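Local coordinates for protein SPD1 nuclease (Streptococcus pyogenes, PDB 2XGR) that acts as an extracellular endonuclease that cuts DNA, probably with the help of a bound metal ion, and belongs to the His-Me finger clan, at residues 75-81 and 177-183; 117-123 and 135-141; 36-40 and 211-216. All blocks are in the same frame, centred on the assembly; numbering follows the deposited sequence.

Contact 1 of 3, residues 75-81 and 177-183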
loop_
_atom_site.group_PDB
_atom_site.type_symbol
_atom_site.label_atom_id
_atom_site.label_comp_id
_atom_site.label_asym_id
_atom_site.label_seq_id
_atom_site.Cartn_x
_atom_site.Cartn_y
_atom_site.Cartn_z
ATOM N N PHE A 75 -6.665 -0.523 -8.933
ATOM C CA PHE A 75 -5.375 -0.168 -8.256
ATOM C C PHE A 75 -5.501 1.203 -7.637
ATOM O O PHE A 75 -6.319 1.994 -8.086
ATOM C CB PHE A 75 -4.155 -0.146 -9.238
ATOM C CG PHE A 75 -4.243 0.933 -10.312
ATOM C CD1 PHE A 75 -3.677 2.237 -10.110
ATOM C CD2 PHE A 75 -4.788 0.623 -11.569
ATOM C CE1 PHE A 75 -3.791 3.240 -11.148
ATOM C CE2 PHE A 75 -4.812 1.577 -12.588
ATOM C CZ PHE A 75 -4.326 2.875 -12.384
ATOM N N SER A 76 -4.557 1.560 -6.763
ATOM C CA SER A 76 -4.486 2.952 -6.319
ATOM C C SER A 76 -2.963 3.292 -6.253
ATOM O O SER A 76 -2.147 2.473 -5.792
ATOM C CB SER A 76 -5.084 3.008 -4.915
ATOM O OG SER A 76 -4.965 4.356 -4.444
ATOM N N HIS A 77 -2.558 4.433 -6.825
ATOM C CA HIS A 77 -1.143 4.729 -7.076
ATOM C C HIS A 77 -0.876 6.170 -6.660
ATOM O O HIS A 77 -1.563 7.105 -7.134
ATOM C CB HIS A 77 -0.830 4.548 -8.547
ATOM C CG HIS A 77 0.629 4.287 -8.868
ATOM N ND1 HIS A 77 1.701 4.665 -8.088
ATOM C CD2 HIS A 77 1.159 3.761 -10.011
ATOM C CE1 HIS A 77 2.843 4.282 -8.694
ATOM N NE2 HIS A 77 2.521 3.773 -9.877
ATOM N N ILE A 78 0.027 6.368 -5.691
ATOM C CA ILE A 78 0.292 7.733 -5.217
ATOM C C ILE A 78 1.764 8.085 -5.398
ATOM O O ILE A 78 2.655 7.204 -5.378
ATOM C CB ILE A 78 -0.179 7.842 -3.733
ATOM C CG1 ILE A 78 -0.291 9.317 -3.256
ATOM C CG2 ILE A 78 0.721 6.992 -2.762
ATOM C CD1 ILE A 78 -1.073 9.413 -1.873
ATOM N N GLN A 79 2.034 9.375 -5.533
ATOM C CA GLN A 79 3.429 9.808 -5.468
ATOM C C GLN A 79 3.404 11.086 -4.613
ATOM O O GLN A 79 2.655 12.030 -4.926
ATOM C CB GLN A 79 3.981 9.987 -6.897
ATOM C CG GLN A 79 5.507 10.197 -6.856
ATOM C CD GLN A 79 6.096 10.326 -8.216
ATOM O OE1 GLN A 79 6.516 11.436 -8.594
ATOM N NE2 GLN A 79 6.111 9.217 -8.990
ATOM N N LEU A 80 4.063 11.039 -3.447
ATOM C CA LEU A 80 3.862 12.153 -2.474
ATOM C C LEU A 80 5.119 12.406 -1.669
ATOM O O LEU A 80 6.017 11.513 -1.588
ATOM C CB LEU A 80 2.632 11.856 -1.536
ATOM C CG LEU A 80 2.921 10.913 -0.337
ATOM C CD1 LEU A 80 1.860 11.046 0.777
ATOM C CD2 LEU A 80 3.035 9.365 -0.849
ATOM N N GLN A 81 5.156 13.582 -1.027
ATOM C CA GLN A 81 6.057 13.830 0.111
ATOM C C GLN A 81 5.325 13.844 1.427
ATOM O O GLN A 81 4.103 13.953 1.498
ATOM C CB GLN A 81 6.793 15.196 -0.083
ATOM C CG GLN A 81 7.525 15.300 -1.447
ATOM C CD GLN A 81 8.150 16.696 -1.567
ATOM O OE1 GLN A 81 7.433 17.675 -1.499
ATOM N NE2 GLN A 81 9.446 16.771 -1.762
ATOM N N PHE A 177 12.275 14.117 -0.187
ATOM C CA PHE A 177 12.193 12.998 -1.129
ATOM C C PHE A 177 10.728 12.578 -1.308
ATOM O O PHE A 177 9.822 12.995 -0.557
ATOM C CB PHE A 177 13.006 11.781 -0.631
ATOM C CG PHE A 177 14.523 12.027 -0.607
ATOM C CD1 PHE A 177 15.059 13.103 -1.296
ATOM C CD2 PHE A 177 15.375 11.118 0.049
ATOM C CE1 PHE A 177 16.476 13.315 -1.297
ATOM C CE2 PHE A 177 16.797 11.321 0.002
ATOM C CZ PHE A 177 17.296 12.409 -0.673
ATOM N N TRP A 178 10.498 11.774 -2.354
ATOM C CA TRP A 178 9.121 11.359 -2.700
ATOM C C TRP A 178 9.011 9.866 -2.526
ATOM O O TRP A 178 9.992 9.151 -2.696
ATOM C CB TRP A 178 8.862 11.619 -4.174
ATOM C CG TRP A 178 8.921 13.097 -4.498
ATOM C CD1 TRP A 178 10.050 13.873 -4.693
ATOM C CD2 TRP A 178 7.791 13.970 -4.648
ATOM N NE1 TRP A 178 9.670 15.217 -4.920
ATOM C CE2 TRP A 178 8.295 15.286 -4.890
ATOM C CE3 TRP A 178 6.391 13.779 -4.537
ATOM C CZ2 TRP A 178 7.437 16.382 -5.082
ATOM C CZ3 TRP A 178 5.553 14.867 -4.772
ATOM C CH2 TRP A 178 6.079 16.155 -4.999
ATOM N N LEU A 179 7.817 9.424 -2.175
ATOM C CA LEU A 179 7.470 7.992 -2.195
ATOM C C LEU A 179 6.545 7.761 -3.368
ATOM O O LEU A 179 5.514 8.474 -3.517
ATOM C CB LEU A 179 6.745 7.685 -0.891
ATOM C CG LEU A 179 6.067 6.277 -0.875
ATOM C CD1 LEU A 179 7.134 5.114 -1.033
ATOM C CD2 LEU A 179 5.221 6.099 0.428
ATOM N N ASP A 180 6.862 6.761 -4.199
ATOM C CA ASP A 180 5.916 6.334 -5.219
ATOM C C ASP A 180 5.410 5.000 -4.693
ATOM O O ASP A 180 6.187 4.050 -4.462
ATOM C CB ASP A 180 6.646 6.173 -6.586
ATOM C CG ASP A 180 5.714 5.682 -7.691
ATOM O OD1 ASP A 180 5.286 4.528 -7.642
ATOM O OD2 ASP A 180 5.360 6.523 -8.569
ATOM N N TYR A 181 4.084 4.868 -4.562
ATOM C CA TYR A 181 3.555 3.717 -3.886
ATOM C C TYR A 181 2.256 3.283 -4.583
ATOM O O TYR A 181 1.314 4.072 -4.721
ATOM C CB TYR A 181 3.274 4.137 -2.398
ATOM C CG TYR A 181 2.545 3.126 -1.512
ATOM C CD1 TYR A 181 2.877 1.743 -1.505
ATOM C CD2 TYR A 181 1.501 3.531 -0.691
ATOM C CE1 TYR A 181 2.186 0.836 -0.657
ATOM C CE2 TYR A 181 0.785 2.620 0.148
ATOM C CZ TYR A 181 1.162 1.281 0.155
ATOM O OH TYR A 181 0.506 0.433 1.009
ATOM N N LYS A 182 2.221 2.021 -5.032
ATOM C CA LYS A 182 1.065 1.519 -5.782
ATOM C C LYS A 182 0.557 0.295 -5.039
ATOM O O LYS A 182 1.365 -0.569 -4.644
ATOM C CB LYS A 182 1.523 1.125 -7.205
ATOM C CG LYS A 182 0.281 0.753 -8.054
ATOM C CD LYS A 182 0.722 0.230 -9.466
ATOM C CE LYS A 182 -0.509 -0.056 -10.321
ATOM N NZ LYS A 182 0.034 -0.564 -11.646
ATOM N N VAL A 183 -0.759 0.235 -4.819
ATOM C CA VAL A 183 -1.380 -0.920 -4.171
ATOM C C VAL A 183 -2.371 -1.529 -5.167
ATOM O O VAL A 183 -3.286 -0.868 -5.673
ATOM C CB VAL A 183 -2.081 -0.500 -2.833
ATOM C CG1 VAL A 183 -2.743 -1.757 -2.179
ATOM C CG2 VAL A 183 -1.003 0.164 -1.895
#

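Contact 2 of 3, residues 117-123 and 135-141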
loop_
_atom_site.group_PDB
_atom_site.type_symbol
_atom_site.label_atom_id
_atom_site.label_comp_id
_atom_site.label_asym_id
_atom_site.label_seq_id
_atom_site.Cartn_x
_atom_site.Cartn_y
_atom_site.Cartn_z
ATOM N N MET A 117 -17.809 -9.159 5.000
ATOM C CA MET A 117 -16.474 -8.567 5.191
ATOM C C MET A 117 -16.526 -7.046 5.085
ATOM O O MET A 117 -17.366 -6.487 4.373
ATOM C CB MET A 117 -15.537 -9.128 4.143
ATOM C CG MET A 117 -15.095 -10.581 4.395
ATOM S SD MET A 117 -14.016 -10.987 2.977
ATOM C CE MET A 117 -12.457 -10.167 3.495
ATOM N N ASN A 118 -15.623 -6.369 5.812
ATOM C CA ASN A 118 -15.579 -4.920 5.802
ATOM C C ASN A 118 -14.600 -4.593 4.678
ATOM O O ASN A 118 -13.863 -5.486 4.271
ATOM C CB ASN A 118 -14.960 -4.425 7.129
ATOM C CG ASN A 118 -15.888 -4.636 8.324
ATOM O OD1 ASN A 118 -15.571 -5.395 9.258
ATOM N ND2 ASN A 118 -17.072 -4.065 8.239
ATOM N N ARG A 119 -14.549 -3.331 4.283
ATOM C CA ARG A 119 -13.642 -2.862 3.219
ATOM C C ARG A 119 -12.466 -2.026 3.790
ATOM O O ARG A 119 -12.635 -1.215 4.699
ATOM C CB ARG A 119 -14.434 -2.032 2.229
ATOM C CG ARG A 119 -15.375 -2.890 1.306
ATOM C CD ARG A 119 -15.903 -2.044 0.159
ATOM N NE ARG A 119 -16.660 -0.895 0.629
ATOM C CZ ARG A 119 -16.978 0.170 -0.119
ATOM N NH1 ARG A 119 -16.599 0.270 -1.401
ATOM N NH2 ARG A 119 -17.703 1.153 0.421
ATOM N N GLY A 120 -11.280 -2.313 3.288
ATOM C CA GLY A 120 -10.084 -1.602 3.716
ATOM C C GLY A 120 -9.486 -0.834 2.550
ATOM O O GLY A 120 -9.770 -1.087 1.327
ATOM N N HIS A 121 -8.662 0.162 2.886
ATOM C CA HIS A 121 -8.102 0.987 1.861
ATOM C C HIS A 121 -7.025 0.217 1.058
ATOM O O HIS A 121 -6.366 -0.674 1.600
ATOM C CB HIS A 121 -7.320 2.152 2.523
ATOM C CG HIS A 121 -8.209 3.300 2.938
ATOM N ND1 HIS A 121 -9.260 3.130 3.810
ATOM C CD2 HIS A 121 -8.179 4.616 2.640
ATOM C CE1 HIS A 121 -9.876 4.288 3.986
ATOM N NE2 HIS A 121 -9.219 5.209 3.321
ATOM N N LEU A 122 -6.851 0.609 -0.212
ATOM C CA LEU A 122 -5.673 0.159 -0.975
ATOM C C LEU A 122 -4.461 1.034 -0.531
ATOM O O LEU A 122 -3.627 0.561 0.215
ATOM C CB LEU A 122 -5.916 0.254 -2.488
ATOM C CG LEU A 122 -7.046 -0.742 -2.975
ATOM C CD1 LEU A 122 -7.269 -0.494 -4.542
ATOM C CD2 LEU A 122 -6.571 -2.210 -2.803
ATOM N N VAL A 123 -4.446 2.306 -0.916
ATOM C CA VAL A 123 -3.452 3.235 -0.357
ATOM C C VAL A 123 -4.000 3.774 0.994
ATOM O O VAL A 123 -5.113 4.283 1.034
ATOM C CB VAL A 123 -3.151 4.370 -1.336
ATOM C CG1 VAL A 123 -2.335 5.502 -0.615
ATOM C CG2 VAL A 123 -2.281 3.863 -2.505
ATOM N N ARG A 135 -12.911 3.172 -5.580
ATOM C CA ARG A 135 -11.680 2.798 -6.360
ATOM C C ARG A 135 -10.432 2.651 -5.494
ATOM O O ARG A 135 -9.406 2.148 -5.961
ATOM C CB ARG A 135 -11.353 3.846 -7.380
ATOM C CG ARG A 135 -12.438 3.818 -8.475
ATOM C CD ARG A 135 -12.252 5.092 -9.297
ATOM N NE ARG A 135 -13.425 5.270 -10.124
ATOM C CZ ARG A 135 -14.610 5.761 -9.744
ATOM N NH1 ARG A 135 -14.947 6.024 -8.440
ATOM N NH2 ARG A 135 -15.475 5.998 -10.730
ATOM N N ASN A 136 -10.549 3.049 -4.222
ATOM C CA ASN A 136 -9.474 2.812 -3.232
ATOM C C ASN A 136 -9.902 1.873 -2.097
ATOM O O ASN A 136 -9.276 1.805 -1.027
ATOM C CB ASN A 136 -9.033 4.175 -2.662
ATOM C CG ASN A 136 -7.720 4.075 -1.905
ATOM O OD1 ASN A 136 -6.756 3.525 -2.454
ATOM N ND2 ASN A 136 -7.695 4.494 -0.572
ATOM N N LEU A 137 -10.941 1.034 -2.320
ATOM C CA LEU A 137 -11.411 0.138 -1.276
ATOM C C LEU A 137 -11.582 -1.281 -1.836
ATOM O O LEU A 137 -12.096 -1.415 -2.950
ATOM C CB LEU A 137 -12.794 0.592 -0.739
ATOM C CG LEU A 137 -12.787 1.904 0.075
ATOM C CD1 LEU A 137 -14.207 2.431 0.314
ATOM C CD2 LEU A 137 -12.043 1.678 1.408
ATOM N N VAL A 138 -11.232 -2.286 -1.050
ATOM C CA VAL A 138 -11.550 -3.710 -1.310
ATOM C C VAL A 138 -11.965 -4.394 -0.009
ATOM O O VAL A 138 -11.528 -4.023 1.102
ATOM C CB VAL A 138 -10.354 -4.459 -1.946
ATOM C CG1 VAL A 138 -9.968 -3.820 -3.293
ATOM C CG2 VAL A 138 -9.145 -4.458 -0.989
ATOM N N ALA A 139 -12.752 -5.472 -0.134
ATOM C CA ALA A 139 -13.053 -6.311 0.984
ATOM C C ALA A 139 -11.748 -6.849 1.543
ATOM O O ALA A 139 -10.965 -7.445 0.804
ATOM C CB ALA A 139 -13.907 -7.483 0.490
ATOM N N MET A 140 -11.513 -6.711 2.850
ATOM C CA MET A 140 -10.231 -7.020 3.402
ATOM C C MET A 140 -10.423 -7.603 4.809
ATOM O O MET A 140 -11.273 -7.083 5.574
ATOM C CB MET A 140 -9.430 -5.677 3.508
ATOM C CG MET A 140 -8.026 -5.911 3.793
ATOM S SD MET A 140 -7.141 -4.309 3.785
ATOM C CE MET A 140 -7.036 -3.908 2.036
ATOM N N THR A 141 -9.640 -8.619 5.152
ATOM C CA THR A 141 -9.568 -9.071 6.548
ATOM C C THR A 141 -8.942 -8.024 7.457
ATOM O O THR A 141 -8.125 -7.213 7.030
ATOM C CB THR A 141 -8.829 -10.390 6.744
ATOM O OG1 THR A 141 -7.437 -10.248 6.449
ATOM C CG2 THR A 141 -9.479 -11.539 5.838
HETATM O O HOH W 1 -13.358 -7.508 7.189
HETATM O O HOH W 2 -15.048 -0.613 -3.805
#

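Contact 3 of 3, residues 36-40 and 211-216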
loop_
_atom_site.group_PDB
_atom_site.type_symbol
_atom_site.label_atom_id
_atom_site.label_comp_id
_atom_site.label_asym_id
_atom_site.label_seq_id
_atom_site.Cartn_x
_atom_site.Cartn_y
_atom_site.Cartn_z
ATOM N N PRO A 36 13.360 0.197 13.662
ATOM C CA PRO A 36 14.682 -0.372 13.388
ATOM C C PRO A 36 14.818 -0.778 11.906
ATOM O O PRO A 36 13.902 -1.392 11.321
ATOM C CB PRO A 36 14.726 -1.615 14.315
ATOM C CG PRO A 36 13.302 -2.016 14.476
ATOM C CD PRO A 36 12.550 -0.690 14.528
ATOM N N ASN A 37 15.965 -0.439 11.323
ATOM C CA ASN A 37 16.354 -1.058 10.061
ATOM C C ASN A 37 15.442 -0.678 8.924
ATOM O O ASN A 37 15.242 -1.454 7.969
ATOM C CB ASN A 37 16.455 -2.580 10.221
ATOM C CG ASN A 37 17.551 -2.966 11.207
ATOM O OD1 ASN A 37 17.328 -3.788 12.097
ATOM N ND2 ASN A 37 18.692 -2.306 11.104
ATOM N N VAL A 38 14.950 0.537 8.974
ATOM C CA VAL A 38 14.311 1.125 7.797
ATOM C C VAL A 38 15.308 2.069 7.123
ATOM O O VAL A 38 15.853 2.965 7.767
ATOM C CB VAL A 38 12.983 1.817 8.157
ATOM C CG1 VAL A 38 12.487 2.678 6.977
ATOM C CG2 VAL A 38 11.959 0.768 8.621
ATOM N N SER A 39 15.596 1.850 5.851
ATOM C CA SER A 39 16.685 2.614 5.222
ATOM C C SER A 39 16.382 2.709 3.741
ATOM O O SER A 39 15.376 2.134 3.266
ATOM C CB SER A 39 18.036 1.845 5.460
ATOM O OG SER A 39 18.021 0.582 4.730
ATOM N N HIS A 40 17.277 3.348 2.984
ATOM C CA HIS A 40 17.180 3.295 1.514
ATOM C C HIS A 40 18.594 3.311 0.974
ATOM O O HIS A 40 19.492 3.729 1.694
ATOM C CB HIS A 40 16.399 4.509 0.951
ATOM C CG HIS A 40 17.047 5.839 1.155
ATOM N ND1 HIS A 40 17.927 6.403 0.248
ATOM C CD2 HIS A 40 16.833 6.786 2.096
ATOM C CE1 HIS A 40 18.283 7.614 0.667
ATOM N NE2 HIS A 40 17.657 7.848 1.807
ATOM N N LEU A 211 15.325 5.462 -5.267
ATOM C CA LEU A 211 15.910 5.041 -4.038
ATOM C C LEU A 211 15.234 3.736 -3.579
ATOM O O LEU A 211 14.030 3.735 -3.370
ATOM C CB LEU A 211 15.673 6.106 -2.958
ATOM C CG LEU A 211 16.001 7.553 -3.404
ATOM C CD1 LEU A 211 15.629 8.616 -2.331
ATOM C CD2 LEU A 211 17.504 7.712 -3.781
ATOM N N THR A 212 15.986 2.663 -3.432
ATOM C CA THR A 212 15.362 1.402 -3.001
ATOM C C THR A 212 15.140 1.481 -1.524
ATOM O O THR A 212 16.061 1.697 -0.781
ATOM C CB THR A 212 16.197 0.142 -3.342
ATOM O OG1 THR A 212 16.387 0.137 -4.710
ATOM C CG2 THR A 212 15.376 -1.094 -3.056
ATOM N N ILE A 213 13.870 1.296 -1.096
ATOM C CA ILE A 213 13.538 1.465 0.316
ATOM C C ILE A 213 13.437 0.081 0.980
ATOM O O ILE A 213 12.787 -0.813 0.442
ATOM C CB ILE A 213 12.157 2.162 0.438
ATOM C CG1 ILE A 213 12.266 3.630 0.004
ATOM C CG2 ILE A 213 11.710 2.117 1.976
ATOM C CD1 ILE A 213 10.920 4.407 -0.281
ATOM N N ARG A 214 14.087 -0.095 2.140
ATOM C CA ARG A 214 14.041 -1.380 2.850
ATOM C C ARG A 214 13.288 -1.222 4.146
ATOM O O ARG A 214 13.569 -0.329 4.920
ATOM C CB ARG A 214 15.495 -1.864 3.177
ATOM C CG ARG A 214 16.419 -1.789 1.926
ATOM C CD ARG A 214 16.828 -3.101 1.250
ATOM N NE ARG A 214 17.894 -2.772 0.283
ATOM C CZ ARG A 214 17.853 -3.012 -1.028
ATOM N NH1 ARG A 214 16.843 -3.701 -1.550
ATOM N NH2 ARG A 214 18.846 -2.583 -1.818
ATOM N N LEU A 215 12.213 -1.980 4.250
ATOM C CA LEU A 215 11.379 -1.954 5.442
ATOM C C LEU A 215 11.615 -3.121 6.395
ATOM O O LEU A 215 10.921 -3.204 7.429
ATOM C CB LEU A 215 9.907 -1.903 5.033
ATOM C CG LEU A 215 9.580 -0.765 4.043
ATOM C CD1 LEU A 215 8.031 -0.747 3.795
ATOM C CD2 LEU A 215 10.050 0.555 4.607
ATOM N N ASN A 216 12.668 -3.901 6.137
ATOM C CA ASN A 216 13.095 -5.007 7.015
ATOM C C ASN A 216 12.143 -6.197 7.137
ATOM O O ASN A 216 12.061 -6.856 8.162
ATOM C CB ASN A 216 13.554 -4.493 8.405
ATOM C CG ASN A 216 14.590 -5.403 8.999
ATOM O OD1 ASN A 216 15.562 -5.725 8.294
ATOM N ND2 ASN A 216 14.440 -5.787 10.308
#

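Contact 1 of 3, residues 75-81 and 177-183
Phe75 receives the end of the fully extended Lys182 chain: NZ stands over the ring face, 5.0 Å from the centroid, a cation-pi contact, while CE rests near Phe75 CB. Ser76 then opens the antiparallel ladder, exchanging two backbone hydrogen bonds with Val183. At the non-hydrogen-bonded pair that follows, Lys182 CB sits 3.6 Å from the centroid of the His77 imidazole, squarely over one face, and His77 NE2 is held from outside by Lys52 O. Ile78 pairs with Tyr181 through both backbones and packs CG2 against Tyr181 CB (3.8 Å). Gln79, extended with CG anti to the backbone N (chi1 -170°), gives NE2 to Asp180 OD2 at 2.8 Å. The acceptor lies in the amide plane and uses its anti lone pair; Leu54 engages both groups, its N on the carboxylate and its O on the amide. Leu80 CD2 and Leu179 CB meet at 4.1 Å, side chains pointing the same way. Gln81 closes the row by laying CG 3.4 Å from the centroid of the six-membered ring of Trp178, its amide stacked within 11° of the indole plane. This ladder is an inner pair of a larger antiparallel sheet, with strand 61-64 beside 76-80 and strand 196-204 beside 178-186; helix 160-173 covers Leu80 and Leu179 and takes Tyr181 OH on Glu164.

Contact 2 of 3, residues 117-123 and 135-141
Arg135 O touches Leu122 CD1; the next residue, Asn136, carries most of the polar contact. A chi1 of -166° swings the Asn136 amide away from its own N and toward Val123, whose backbone it grips twice: ND2 donates to Val123 O at 3.0 Å, in the amide plane and on a carbonyl lone pair, and OD1 accepts from Val123 N at 3.0 Å. OD1 has a further partner in Ser76 OG. The same amide stands nearly perpendicular to the His121 ring (86°), with Asn136 ND2 3.3 Å from His121 CD2, while Asn136 O takes Leu122 N from well above the carbonyl plane. Leu137 runs alongside His121 and sets CD1 over the centre of the Arg119 guanidinium, 3.6 Å from Arg119 CZ; a water at the edge of that group joins NH1 to Leu137 O. Val138 and Gly120 form the hydrogen-bonded pair of this short two-stranded hairpin, and Val138 CG1 touches Leu122 CD2 at 3.8 Å. Beyond Ala139, Met140 N binds Asn118 O, and its side chain passes over Gly120, Met140 SD 4.0 Å from Gly120 CA and CE beside His121 O. Thr141 leans CG2 on Met117 CE; its OG1 caps Leu144 N at the start of helix 142-146 and is also hydrogen-bonded to Ser235 O. Hairpin followed by helix is consistent with the beta-beta-alpha finger of this nuclease clan, and His121 with its namesake histidine. The bond from His121 NE2 to Leu130 O restrains the turn of the ring, while the paired Asn136 bonds hold the backbone at Val123, two residues on, which probably limits movement of the strand end that bears the imidazole.

Contact 3 of 3, residues 36-40 and 211-216
His40 lays one face of its imidazole over Leu211 CD1, which is 4.1 Å from both His40 ND1 and His40 CE1, the two side chains running side by side. A chi1 of 65° sets the His40 ring beside Leu211. ND1 is buried here and has no hydrogen-bond partner in the model, while the rings of His174 and Trp170 also meet the imidazole. On the backbone, His40 CA comes 3.0 Å from Thr212 O in a CA-H...O contact. Ser39 and Arg214 exchange both backbone hydrogen bonds, Arg214 N to Ser39 O at 2.8 Å being the shorter, and Ser39 OG lies against the first carbons of the arginine chain. The antiparallel pairing adds strand 39-46, from the N-terminal end of the modelled chain, to strand 209-214 of the large sheet. Before Ser39 the ladder gives way to packing: Val38 CG1 touches Leu215 CD2 at 4.0 Å, near Arg166 of helix 160-173. Farther out, Asn37 and Asn216 both have left-handed backbone conformations, and Asn37 CB meets Asn216 CG at 3.6 Å, with the amide planes turned 53° apart.

Contacts 1 and 3 belong to the same large antiparallel sheet, their centres about 16 Å apart. They meet where Phe177 CD2 touches Leu211 CD1 at 3.5 Å and Leu179 CD1 touches Ile213 CD1 at 3.9 Å. Contact 2 is a separate hairpin set against the other end of contact 1, centre to centre about 17 Å; the two meet where Ser76 OG lies 2.8 Å from Asn136 OD1, joining strand 76-80 to the segment paired with the strand of His121. Bound di(hydroxyethyl)ether lies about 4 Å from the His121 side chain. Contact 3, about 26 Å from contact 2 between centres, lies across the chain's centre from this probable active-site region.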